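Local coordinates for multisubunit Na+/H+ antiporter, D subunit (PDB 6Z16), which probably works as one subunit of a multisubunit sodium/proton antiporter in the cell membrane, in a family related to the membrane subunits of NADH:quinone oxidoreductase, at residues V18-P23 with Y109-Q114; V32-T37 with I88-L93; Q114-G119 with E137-S142. All coordinates share one frame; numbering follows the deposited sequence.

Contact 1: V18-P23 with Y109-Q114; sequences VLIFFP and YYSFFQ. With PTY (phosphatidylethanolamine), chain Y.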
loop_
_atom_site.group_PDB
_atom_site.type_symbol
_atom_site.label_atom_id
_atom_site.label_comp_id
_atom_site.label_asym_id
_atom_site.label_seq_id
_atom_site.Cartn_x
_atom_site.Cartn_y
_atom_site.Cartn_z
ATOM N N VAL D 18 -41.670 -5.840 14.810
ATOM C CA VAL D 18 -41.340 -7.220 15.152
ATOM C C VAL D 18 -42.417 -8.181 14.699
ATOM O O VAL D 18 -42.229 -9.394 14.818
ATOM C CB VAL D 18 -41.068 -7.433 16.652
ATOM C CG1 VAL D 18 -39.949 -6.532 17.117
ATOM C CG2 VAL D 18 -42.310 -7.234 17.473
ATOM N N LEU D 19 -43.526 -7.688 14.151
ATOM C CA LEU D 19 -44.462 -8.627 13.563
ATOM C C LEU D 19 -44.116 -8.941 12.120
ATOM O O LEU D 19 -44.764 -9.805 11.522
ATOM C CB LEU D 19 -45.889 -8.089 13.677
ATOM C CG LEU D 19 -46.463 -8.098 15.097
ATOM C CD1 LEU D 19 -47.745 -7.293 15.194
ATOM C CD2 LEU D 19 -46.695 -9.523 15.550
ATOM N N ILE D 20 -43.095 -8.286 11.560
ATOM C CA ILE D 20 -42.725 -8.556 10.175
ATOM C C ILE D 20 -41.962 -9.880 10.057
ATOM O O ILE D 20 -42.077 -10.577 9.041
ATOM C CB ILE D 20 -41.931 -7.352 9.630
ATOM C CG1 ILE D 20 -42.797 -6.096 9.692
ATOM C CG2 ILE D 20 -41.498 -7.552 8.189
ATOM C CD1 ILE D 20 -42.067 -4.828 9.380
ATOM N N PHE D 21 -41.246 -10.284 11.113
ATOM C CA PHE D 21 -40.303 -11.398 11.020
ATOM C C PHE D 21 -40.997 -12.752 10.898
ATOM O O PHE D 21 -40.488 -13.645 10.217
ATOM C CB PHE D 21 -39.377 -11.405 12.231
ATOM C CG PHE D 21 -38.403 -10.274 12.261
ATOM C CD1 PHE D 21 -37.267 -10.305 11.478
ATOM C CD2 PHE D 21 -38.600 -9.200 13.100
ATOM C CE1 PHE D 21 -36.362 -9.274 11.513
ATOM C CE2 PHE D 21 -37.696 -8.164 13.140
ATOM C CZ PHE D 21 -36.576 -8.205 12.350
ATOM N N PHE D 22 -42.143 -12.941 11.551
ATOM C CA PHE D 22 -42.825 -14.238 11.569
ATOM C C PHE D 22 -44.251 -14.113 11.035
ATOM O O PHE D 22 -45.212 -13.963 11.799
ATOM C CB PHE D 22 -42.753 -14.886 12.961
ATOM C CG PHE D 22 -43.055 -13.960 14.135
ATOM C CD1 PHE D 22 -42.048 -13.208 14.718
ATOM C CD2 PHE D 22 -44.308 -13.930 14.722
ATOM C CE1 PHE D 22 -42.310 -12.386 15.797
ATOM C CE2 PHE D 22 -44.574 -13.110 15.790
ATOM C CZ PHE D 22 -43.576 -12.338 16.330
ATOM N N PRO D 23 -44.429 -14.168 9.710
ATOM C CA PRO D 23 -45.786 -14.100 9.154
ATOM C C PRO D 23 -46.580 -15.384 9.321
ATOM O O PRO D 23 -47.764 -15.345 9.661
ATOM C CB PRO D 23 -45.539 -13.806 7.672
ATOM C CG PRO D 23 -44.166 -13.268 7.609
ATOM C CD PRO D 23 -43.415 -14.003 8.659
ATOM N N TYR D 109 -51.320 -9.023 8.422
ATOM C CA TYR D 109 -52.518 -8.286 8.827
ATOM C C TYR D 109 -52.294 -7.480 10.104
ATOM O O TYR D 109 -52.675 -6.304 10.184
ATOM C CB TYR D 109 -53.679 -9.260 9.005
ATOM C CG TYR D 109 -54.938 -8.603 9.491
ATOM C CD1 TYR D 109 -55.719 -7.845 8.636
ATOM C CD2 TYR D 109 -55.346 -8.734 10.812
ATOM C CE1 TYR D 109 -56.867 -7.235 9.082
ATOM C CE2 TYR D 109 -56.484 -8.124 11.266
ATOM C CZ TYR D 109 -57.243 -7.379 10.399
ATOM O OH TYR D 109 -58.387 -6.774 10.853
ATOM N N TYR D 110 -51.680 -8.094 11.115
ATOM C CA TYR D 110 -51.527 -7.438 12.406
ATOM C C TYR D 110 -50.480 -6.340 12.367
ATOM O O TYR D 110 -50.571 -5.383 13.146
ATOM C CB TYR D 110 -51.186 -8.477 13.468
ATOM C CG TYR D 110 -52.256 -9.530 13.593
ATOM C CD1 TYR D 110 -53.423 -9.278 14.293
ATOM C CD2 TYR D 110 -52.109 -10.768 12.987
ATOM C CE1 TYR D 110 -54.406 -10.234 14.394
ATOM C CE2 TYR D 110 -53.082 -11.727 13.087
ATOM C CZ TYR D 110 -54.229 -11.455 13.787
ATOM O OH TYR D 110 -55.203 -12.416 13.886
ATOM N N SER D 111 -49.522 -6.438 11.445
ATOM C CA SER D 111 -48.590 -5.344 11.208
ATOM C C SER D 111 -49.324 -4.112 10.706
ATOM O O SER D 111 -49.098 -3.002 11.196
ATOM C CB SER D 111 -47.532 -5.776 10.198
ATOM O OG SER D 111 -46.811 -6.896 10.660
ATOM N N PHE D 112 -50.237 -4.303 9.750
ATOM C CA PHE D 112 -50.991 -3.196 9.167
ATOM C C PHE D 112 -51.947 -2.586 10.185
ATOM O O PHE D 112 -52.138 -1.362 10.210
ATOM C CB PHE D 112 -51.746 -3.702 7.943
ATOM C CG PHE D 112 -50.854 -4.141 6.821
ATOM C CD1 PHE D 112 -49.603 -3.573 6.643
ATOM C CD2 PHE D 112 -51.241 -5.167 5.980
ATOM C CE1 PHE D 112 -48.775 -3.994 5.624
ATOM C CE2 PHE D 112 -50.402 -5.616 4.981
ATOM C CZ PHE D 112 -49.180 -5.014 4.790
ATOM N N PHE D 113 -52.542 -3.437 11.028
ATOM C CA PHE D 113 -53.303 -2.996 12.196
ATOM C C PHE D 113 -52.482 -2.061 13.079
ATOM O O PHE D 113 -52.922 -0.949 13.422
ATOM C CB PHE D 113 -53.735 -4.232 12.989
ATOM C CG PHE D 113 -54.639 -3.940 14.154
ATOM C CD1 PHE D 113 -56.002 -3.847 13.975
ATOM C CD2 PHE D 113 -54.121 -3.763 15.430
ATOM C CE1 PHE D 113 -56.829 -3.585 15.040
ATOM C CE2 PHE D 113 -54.944 -3.486 16.492
ATOM C CZ PHE D 113 -56.297 -3.400 16.295
ATOM N N GLN D 114 -51.282 -2.505 13.464
ATOM C CA GLN D 114 -50.459 -1.700 14.357
ATOM C C GLN D 114 -49.956 -0.431 13.683
ATOM O O GLN D 114 -49.819 0.592 14.351
ATOM C CB GLN D 114 -49.290 -2.524 14.889
ATOM C CG GLN D 114 -49.692 -3.680 15.786
ATOM C CD GLN D 114 -50.245 -3.233 17.116
ATOM O OE1 GLN D 114 -49.729 -2.311 17.737
ATOM N NE2 GLN D 114 -51.312 -3.882 17.558
HETATM C C1 PTY Y . -37.536 -16.570 13.219
HETATM C C2 PTY Y . -41.964 -21.321 8.236
HETATM C C3 PTY Y . -40.611 -21.777 8.821
HETATM O O4 PTY Y . -38.065 -16.015 14.444
HETATM C C5 PTY Y . -38.208 -18.427 11.683
HETATM C C6 PTY Y . -38.082 -17.966 13.107
HETATM O O7 PTY Y . -39.415 -17.950 13.703
HETATM C C8 PTY Y . -39.620 -18.735 14.768
HETATM O O10 PTY Y . -38.808 -19.511 15.193
HETATM C C11 PTY Y . -40.975 -18.496 15.361
HETATM C C12 PTY Y . -40.984 -18.663 16.870
HETATM C C13 PTY Y . -41.895 -17.671 17.551
HETATM C C14 PTY Y . -41.523 -16.229 17.275
HETATM C C15 PTY Y . -42.338 -15.227 18.067
HETATM C C16 PTY Y . -42.005 -15.173 19.540
HETATM C C17 PTY Y . -40.693 -14.480 19.820
HETATM C C18 PTY Y . -40.700 -13.006 19.459
HETATM C C19 PTY Y . -41.684 -12.183 20.270
HETATM C C20 PTY Y . -41.461 -10.685 20.164
HETATM C C30 PTY Y . -37.919 -14.705 14.638
HETATM C C31 PTY Y . -38.670 -14.259 15.858
HETATM O O30 PTY Y . -37.279 -13.992 13.915
HETATM C C32 PTY Y . -37.905 -13.295 16.753
HETATM C C33 PTY Y . -37.988 -11.852 16.293
HETATM C C34 PTY Y . -36.909 -10.971 16.897
HETATM C C35 PTY Y . -36.986 -9.512 16.485
HETATM C C36 PTY Y . -35.682 -8.764 16.689
HETATM C C37 PTY Y . -34.530 -9.317 15.866
HETATM P P1 PTY Y . -39.062 -20.828 10.796
HETATM O O11 PTY Y . -40.134 -20.672 9.626
HETATM O O12 PTY Y . -39.545 -21.967 11.691
HETATM O O13 PTY Y . -37.693 -20.993 10.258
HETATM O O14 PTY Y . -39.195 -19.478 11.652
HETATM N N1 PTY Y . -42.021 -19.858 8.240
#

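Contact 2: V32-T37 with I88-L93; sequences VSLAAT and IALACL. With PTY (phosphatidylethanolamine), chain Z.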
loop_
_atom_site.group_PDB
_atom_site.type_symbol
_atom_site.label_atom_id
_atom_site.label_comp_id
_atom_site.label_asym_id
_atom_site.label_seq_id
_atom_site.Cartn_x
_atom_site.Cartn_y
_atom_site.Cartn_z
ATOM N N VAL D 32 -48.355 -11.565 20.601
ATOM C CA VAL D 32 -47.560 -10.341 20.698
ATOM C C VAL D 32 -48.426 -9.104 20.477
ATOM O O VAL D 32 -48.320 -8.122 21.228
ATOM C CB VAL D 32 -46.374 -10.399 19.717
ATOM C CG1 VAL D 32 -45.665 -9.065 19.638
ATOM C CG2 VAL D 32 -45.389 -11.446 20.167
ATOM N N SER D 33 -49.327 -9.141 19.481
ATOM C CA SER D 33 -50.206 -8.001 19.233
ATOM C C SER D 33 -51.177 -7.769 20.388
ATOM O O SER D 33 -51.428 -6.617 20.763
ATOM C CB SER D 33 -50.957 -8.207 17.921
ATOM O OG SER D 33 -51.763 -9.364 17.978
ATOM N N LEU D 34 -51.680 -8.846 21.003
ATOM C CA LEU D 34 -52.584 -8.717 22.142
ATOM C C LEU D 34 -51.881 -8.117 23.353
ATOM O O LEU D 34 -52.403 -7.186 23.987
ATOM C CB LEU D 34 -53.171 -10.084 22.480
ATOM C CG LEU D 34 -54.153 -10.177 23.642
ATOM C CD1 LEU D 34 -55.370 -9.319 23.378
ATOM C CD2 LEU D 34 -54.552 -11.622 23.857
ATOM N N ALA D 35 -50.686 -8.624 23.677
ATOM C CA ALA D 35 -49.944 -8.117 24.827
ATOM C C ALA D 35 -49.517 -6.670 24.626
ATOM O O ALA D 35 -49.582 -5.861 25.562
ATOM C CB ALA D 35 -48.726 -8.998 25.089
ATOM N N ALA D 36 -49.135 -6.311 23.399
ATOM C CA ALA D 36 -48.724 -4.938 23.142
ATOM C C ALA D 36 -49.903 -3.978 23.139
ATOM O O ALA D 36 -49.749 -2.821 23.541
ATOM C CB ALA D 36 -47.985 -4.861 21.817
ATOM N N THR D 37 -51.087 -4.433 22.722
ATOM C CA THR D 37 -52.256 -3.561 22.773
ATOM C C THR D 37 -52.711 -3.328 24.211
ATOM O O THR D 37 -53.120 -2.213 24.567
ATOM C CB THR D 37 -53.381 -4.157 21.933
ATOM O OG1 THR D 37 -52.879 -4.463 20.629
ATOM C CG2 THR D 37 -54.500 -3.155 21.769
ATOM N N ILE D 88 -60.758 1.044 21.554
ATOM C CA ILE D 88 -61.337 0.604 20.282
ATOM C C ILE D 88 -60.413 -0.387 19.586
ATOM O O ILE D 88 -60.869 -1.394 19.026
ATOM C CB ILE D 88 -61.644 1.819 19.385
ATOM C CG1 ILE D 88 -62.727 2.694 20.003
ATOM C CG2 ILE D 88 -62.117 1.397 18.009
ATOM C CD1 ILE D 88 -62.826 4.056 19.358
ATOM N N ALA D 89 -59.099 -0.151 19.666
ATOM C CA ALA D 89 -58.124 -1.032 19.035
ATOM C C ALA D 89 -58.103 -2.408 19.685
ATOM O O ALA D 89 -58.019 -3.421 18.985
ATOM C CB ALA D 89 -56.739 -0.394 19.095
ATOM N N LEU D 90 -58.205 -2.462 21.017
ATOM C CA LEU D 90 -58.235 -3.747 21.711
ATOM C C LEU D 90 -59.480 -4.558 21.355
ATOM O O LEU D 90 -59.387 -5.768 21.078
ATOM C CB LEU D 90 -58.155 -3.511 23.216
ATOM C CG LEU D 90 -58.179 -4.735 24.120
ATOM C CD1 LEU D 90 -57.026 -5.655 23.802
ATOM C CD2 LEU D 90 -58.115 -4.279 25.559
ATOM N N ALA D 91 -60.649 -3.904 21.335
ATOM C CA ALA D 91 -61.882 -4.610 20.987
ATOM C C ALA D 91 -61.869 -5.093 19.541
ATOM O O ALA D 91 -62.263 -6.236 19.254
ATOM C CB ALA D 91 -63.083 -3.707 21.231
ATOM N N CYS D 92 -61.375 -4.256 18.624
ATOM C CA CYS D 92 -61.291 -4.656 17.226
ATOM C C CYS D 92 -60.249 -5.745 17.011
ATOM O O CYS D 92 -60.413 -6.581 16.121
ATOM C CB CYS D 92 -60.982 -3.445 16.353
ATOM S SG CYS D 92 -62.305 -2.227 16.272
ATOM N N LEU D 93 -59.207 -5.788 17.847
ATOM C CA LEU D 93 -58.194 -6.827 17.710
ATOM C C LEU D 93 -58.718 -8.187 18.155
ATOM O O LEU D 93 -58.434 -9.205 17.513
ATOM C CB LEU D 93 -56.949 -6.446 18.503
ATOM C CG LEU D 93 -55.783 -7.421 18.382
ATOM C CD1 LEU D 93 -55.350 -7.531 16.936
ATOM C CD2 LEU D 93 -54.640 -6.966 19.252
HETATM C C1 PTY Z . -58.468 -15.758 21.853
HETATM C C2 PTY Z . -61.922 -19.417 16.097
HETATM C C3 PTY Z . -60.709 -18.743 16.763
HETATM O O4 PTY Z . -58.238 -15.200 23.167
HETATM C C5 PTY Z . -58.097 -17.842 20.551
HETATM C C6 PTY Z . -58.317 -17.251 21.917
HETATM O O7 PTY Z . -59.572 -17.793 22.435
HETATM C C8 PTY Z . -59.500 -18.841 23.267
HETATM O O10 PTY Z . -58.472 -19.383 23.573
HETATM C C11 PTY Z . -60.859 -19.231 23.766
HETATM C C12 PTY Z . -61.587 -18.067 24.423
HETATM C C13 PTY Z . -63.013 -18.389 24.847
HETATM C C14 PTY Z . -63.793 -17.151 25.261
HETATM C C15 PTY Z . -63.103 -16.337 26.344
HETATM C C16 PTY Z . -63.496 -14.873 26.365
HETATM C C17 PTY Z . -63.012 -14.100 25.150
HETATM C C18 PTY Z . -63.315 -12.617 25.211
HETATM C C19 PTY Z . -62.788 -11.935 26.458
HETATM C C20 PTY Z . -63.623 -10.746 26.900
HETATM C C21 PTY Z . -63.615 -9.580 25.933
HETATM C C22 PTY Z . -62.320 -8.800 25.933
HETATM C C23 PTY Z . -62.362 -7.563 25.065
HETATM C C24 PTY Z . -61.236 -6.589 25.349
HETATM C C30 PTY Z . -59.245 -14.524 23.709
HETATM C C31 PTY Z . -58.824 -13.814 24.959
HETATM O O30 PTY Z . -60.343 -14.473 23.232
HETATM C C32 PTY Z . -58.632 -12.326 24.711
HETATM C C33 PTY Z . -58.473 -11.496 25.971
HETATM C C34 PTY Z . -58.477 -10.007 25.677
HETATM C C35 PTY Z . -58.477 -9.107 26.897
HETATM C C36 PTY Z . -57.222 -9.197 27.741
HETATM C C37 PTY Z . -57.177 -8.181 28.873
HETATM C C38 PTY Z . -55.944 -8.292 29.757
HETATM P P1 PTY Z . -60.066 -19.119 19.317
HETATM O O11 PTY Z . -61.041 -18.638 18.167
HETATM O O12 PTY Z . -60.943 -19.587 20.470
HETATM O O13 PTY Z . -59.100 -20.121 18.824
HETATM O O14 PTY Z . -59.330 -17.790 19.807
HETATM N N1 PTY Z . -61.869 -19.187 14.650
#

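Contact 3: Q114-G119 with E137-S142; sequences QFLIVG and EVMLMS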
loop_
_atom_site.group_PDB
_atom_site.type_symbol
_atom_site.label_atom_id
_atom_site.label_comp_id
_atom_site.label_asym_id
_atom_site.label_seq_id
_atom_site.Cartn_x
_atom_site.Cartn_y
_atom_site.Cartn_z
ATOM N N GLN D 114 -51.282 -2.505 13.464
ATOM C CA GLN D 114 -50.459 -1.700 14.357
ATOM C C GLN D 114 -49.956 -0.431 13.683
ATOM O O GLN D 114 -49.819 0.592 14.351
ATOM C CB GLN D 114 -49.290 -2.524 14.889
ATOM C CG GLN D 114 -49.692 -3.680 15.786
ATOM C CD GLN D 114 -50.245 -3.233 17.116
ATOM O OE1 GLN D 114 -49.729 -2.311 17.737
ATOM N NE2 GLN D 114 -51.312 -3.882 17.558
ATOM N N PHE D 115 -49.720 -0.455 12.366
ATOM C CA PHE D 115 -49.332 0.780 11.684
ATOM C C PHE D 115 -50.483 1.774 11.611
ATOM O O PHE D 115 -50.252 2.988 11.688
ATOM C CB PHE D 115 -48.797 0.512 10.276
ATOM C CG PHE D 115 -47.379 0.025 10.241
ATOM C CD1 PHE D 115 -46.348 0.853 10.651
ATOM C CD2 PHE D 115 -47.064 -1.213 9.711
ATOM C CE1 PHE D 115 -45.046 0.422 10.611
ATOM C CE2 PHE D 115 -45.762 -1.650 9.661
ATOM C CZ PHE D 115 -44.750 -0.830 10.110
ATOM N N LEU D 116 -51.719 1.285 11.483
ATOM C CA LEU D 116 -52.867 2.185 11.522
ATOM C C LEU D 116 -53.016 2.842 12.886
ATOM O O LEU D 116 -53.299 4.049 12.978
ATOM C CB LEU D 116 -54.139 1.431 11.148
ATOM C CG LEU D 116 -55.431 2.238 11.161
ATOM C CD1 LEU D 116 -55.329 3.407 10.215
ATOM C CD2 LEU D 116 -56.586 1.351 10.767
ATOM N N ILE D 117 -52.802 2.077 13.962
ATOM C CA ILE D 117 -52.945 2.716 15.268
ATOM C C ILE D 117 -51.745 3.614 15.568
ATOM O O ILE D 117 -51.888 4.609 16.292
ATOM C CB ILE D 117 -53.230 1.697 16.392
ATOM C CG1 ILE D 117 -52.062 0.765 16.645
ATOM C CG2 ILE D 117 -54.469 0.882 16.061
ATOM C CD1 ILE D 117 -52.266 -0.131 17.829
ATOM N N VAL D 118 -50.578 3.336 14.963
ATOM C CA VAL D 118 -49.450 4.275 14.985
ATOM C C VAL D 118 -49.843 5.600 14.351
ATOM O O VAL D 118 -49.596 6.673 14.914
ATOM C CB VAL D 118 -48.222 3.677 14.271
ATOM C CG1 VAL D 118 -47.194 4.749 13.957
ATOM C CG2 VAL D 118 -47.554 2.706 15.135
ATOM N N GLY D 119 -50.468 5.531 13.171
ATOM C CA GLY D 119 -50.847 6.738 12.453
ATOM C C GLY D 119 -51.849 7.592 13.205
ATOM O O GLY D 119 -51.657 8.804 13.350
ATOM N N GLU D 137 -50.366 10.462 6.322
ATOM C CA GLU D 137 -50.067 9.458 5.299
ATOM C C GLU D 137 -49.705 8.093 5.858
ATOM O O GLU D 137 -49.939 7.097 5.169
ATOM C CB GLU D 137 -48.979 9.897 4.325
ATOM C CG GLU D 137 -49.580 10.612 3.146
ATOM C CD GLU D 137 -49.552 12.077 3.304
ATOM O OE1 GLU D 137 -48.692 12.547 4.055
ATOM O OE2 GLU D 137 -50.425 12.750 2.737
ATOM N N VAL D 138 -49.166 8.015 7.080
ATOM C CA VAL D 138 -49.000 6.712 7.736
ATOM C C VAL D 138 -50.357 6.039 7.916
ATOM O O VAL D 138 -50.569 4.883 7.502
ATOM C CB VAL D 138 -48.280 6.870 9.090
ATOM C CG1 VAL D 138 -48.246 5.546 9.829
ATOM C CG2 VAL D 138 -46.880 7.378 8.902
ATOM N N MET D 139 -51.300 6.791 8.500
ATOM C CA MET D 139 -52.675 6.348 8.702
ATOM C C MET D 139 -53.348 5.953 7.391
ATOM O O MET D 139 -53.931 4.867 7.279
ATOM C CB MET D 139 -53.442 7.481 9.374
ATOM C CG MET D 139 -54.865 7.194 9.725
ATOM S SD MET D 139 -55.625 8.724 10.280
ATOM C CE MET D 139 -55.813 9.567 8.718
ATOM N N LEU D 140 -53.243 6.812 6.373
ATOM C CA LEU D 140 -53.938 6.577 5.114
ATOM C C LEU D 140 -53.326 5.429 4.330
ATOM O O LEU D 140 -54.054 4.675 3.684
ATOM C CB LEU D 140 -53.958 7.845 4.265
ATOM C CG LEU D 140 -54.947 8.932 4.676
ATOM C CD1 LEU D 140 -54.727 10.170 3.837
ATOM C CD2 LEU D 140 -56.363 8.422 4.529
ATOM N N MET D 141 -52.004 5.263 4.385
ATOM C CA MET D 141 -51.366 4.161 3.677
ATOM C C MET D 141 -51.761 2.819 4.280
ATOM O O MET D 141 -52.114 1.875 3.546
ATOM C CB MET D 141 -49.852 4.351 3.706
ATOM C CG MET D 141 -49.120 3.423 2.788
ATOM S SD MET D 141 -49.481 3.813 1.077
ATOM C CE MET D 141 -49.347 2.184 0.384
ATOM N N SER D 142 -51.750 2.735 5.617
ATOM C CA SER D 142 -52.212 1.522 6.282
ATOM C C SER D 142 -53.690 1.255 6.017
ATOM O O SER D 142 -54.085 0.094 5.866
ATOM C CB SER D 142 -51.939 1.625 7.774
ATOM O OG SER D 142 -52.613 2.742 8.301
#

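Contact 1: V18-P23 with Y109-Q114
Leu19 and Ser111 bring the loop after one transmembrane helix against the flank of another, inside the helical bundle that the Mrp D subunit shares with the antiporter-like subunits of complex I. The segment 18-23 leads out of helix 7-18 toward helix 26-53, whereas 109-114 is the first part of helix 109-124; their CA atoms come nearest at Leu19 and Ser111, 5.8 Å apart. The leucine carries most of the contact. Its CB lies 3.4 Å from Ser111 OG, so the hydroxyl meets the root of the side chain and not its branches. The branches pass on: with CG anti to the carbonyl carbon (chi1 -71°), Leu19 extends CD1 along the helix surface, between Tyr110 CB at 4.0 Å and Gln114 CG at 4.1 Å. One methyl thereby bridges two positions a helical turn apart. Ile20 adds a marginal touch, its CG1 reaching Ser111 OG from the next position.

Tyr110 offers Leu19 its CB rather than its ring, which leads away, and the phenol OH is hydrogen-bonded to Glu105. Tyr109 CD2 stands over the centre of this ring, 3.9 Å above its plane. The backbone of the loop is held separately, because Gln29 NE2 is hydrogen-bonded to the carbonyl oxygens of both Leu19 and Phe22.

Phe21 and Phe22 serve a bound phosphatidylethanolamine instead of helix 109-124. Phe21 brushes one acyl chain obliquely, with CE2 3.7 Å from C35, and its ring also meets Trp70 of a neighbouring antiporter subunit. Phe22 presents a face: lipid carbon C15 sits over the ring centre, 3.5 Å above its plane.

Contact 2: V32-T37 with I88-L93
Leu93 lays its CD2 methyl across the polar ridge formed by Ser33 and Thr37 on the opposing helix, 3.4 Å from Thr37 OG1 and 3.6 Å from Ser33 O. The methyl gets there because CG is anti to the backbone N (chi1 -177°), which extends the side chain toward the neighbour. Both oxygens it covers already have partners. Thr37 OG1 donates to Ser33 O at 2.6 Å, while Thr37 N makes the ordinary helical bond to the same carbonyl from the opposite face of its plane; the hydroxyl also has a weak link to Gln114 NE2. Ser33 OG is turned back toward the carbonyls of Gln29 and Arg30, either of which its proton can serve, so Leu93 covers hydroxyls that have partners on their own helix.

Tying its hydroxyl back leaves Thr37 with its methyl facing helix 76-99. CG2 rests on the backbone of Leu90, 3.8 Å from CA, and stays near the side chains of Leu90 and Ala89. An alanine at this position lacks both branches and is likely to leave a gap over the Leu90 backbone and Ser33 O without its second donor.

A turn away, Leu34 CD1 and Leu90 CD1 meet at 4.0 Å where the seam reaches the lipid. Both leucines line a phosphatidylethanolamine pocket, with C34 of one acyl chain beside Leu34 and C24 of the other 3.8 Å from Leu90 CG.

The segments run nearly antiparallel, at 158°, with axes 10.2 Å apart, the space between them being spanned by the leucine and threonine side chains. Among the surrounding helices, 109-124 closes over the polar side through Tyr110 and Phe113 against Leu93, while Cys92 packs on helix 238-247 and Ile88 on helix 320-351.

Contact 3: Q114-G119 with E137-S142
Phe115 meets Val138 and Ser142 through its base: CB lies 4.2 Å from Ser142 CB, and the carbonyl O faces Val138 CG1. Its ring leads away from the seam, toward Ala16 of helix 7-18 and Ile802 of a different subunit of the antiporter. At Leu116 the contact becomes intimate. Ser142 OG sits in the angle between the leucine's backbone and its branch, 3.3 Å from CA and 3.4 Å from CD1. Extended with CG opposite the backbone N (chi1 179°), Leu116 also carries CD1 to Met139 CG at 3.8 Å. The serine hydroxyl is turned back on its own helix, toward the carbonyls of Val138 and Met139, either of which it could serve.

This is close antiparallel packing of two consecutive transmembrane helices, 109-124 and 129-148, at an angle of 151° with axes only 7.6 Å apart. The segment 137-142 falls in the membrane region that defines the NADH:quinone oxidoreductase/Mrp antiporter family and carries Glu137, probably the counterpart of the glutamate found on the equivalent helix of complex I antiporter-like subunits; its OE2 is hydrogen-bonded to Ser170 OG.

Val118 comes next with a looser touch, CG1 to Val138 CG1 at 4.3 Å, in a region where Phe795 and Val799 of that same subunit also pack. Gly119 then brings backbone to backbone. Its CA is 4.2 Å from Met139 CA, in a place toward which any side chain would project, and Val138 CG1 rests 3.9 Å from the same glycine CA.

Contacts 1 and 3 lie on one helix, 109-124, in successive turns: they share Gln114, and their centres are 13 Å apart. Contact 2 is nested in the chain between the segments of contact 1, whose centre lies 12 Å away, and both are complete by the point, Gln114, where contact 3 begins. Although contact 2 joins helices 26-53 and 76-99, it touches the shared helix where Phe113 CZ packs against Ala89 O and where Ala89 CB meets Ile117. Helix 109-124 thus links the lipid-lined helices early in the chain with helix 129-148, which carries Glu137 and borders another subunit.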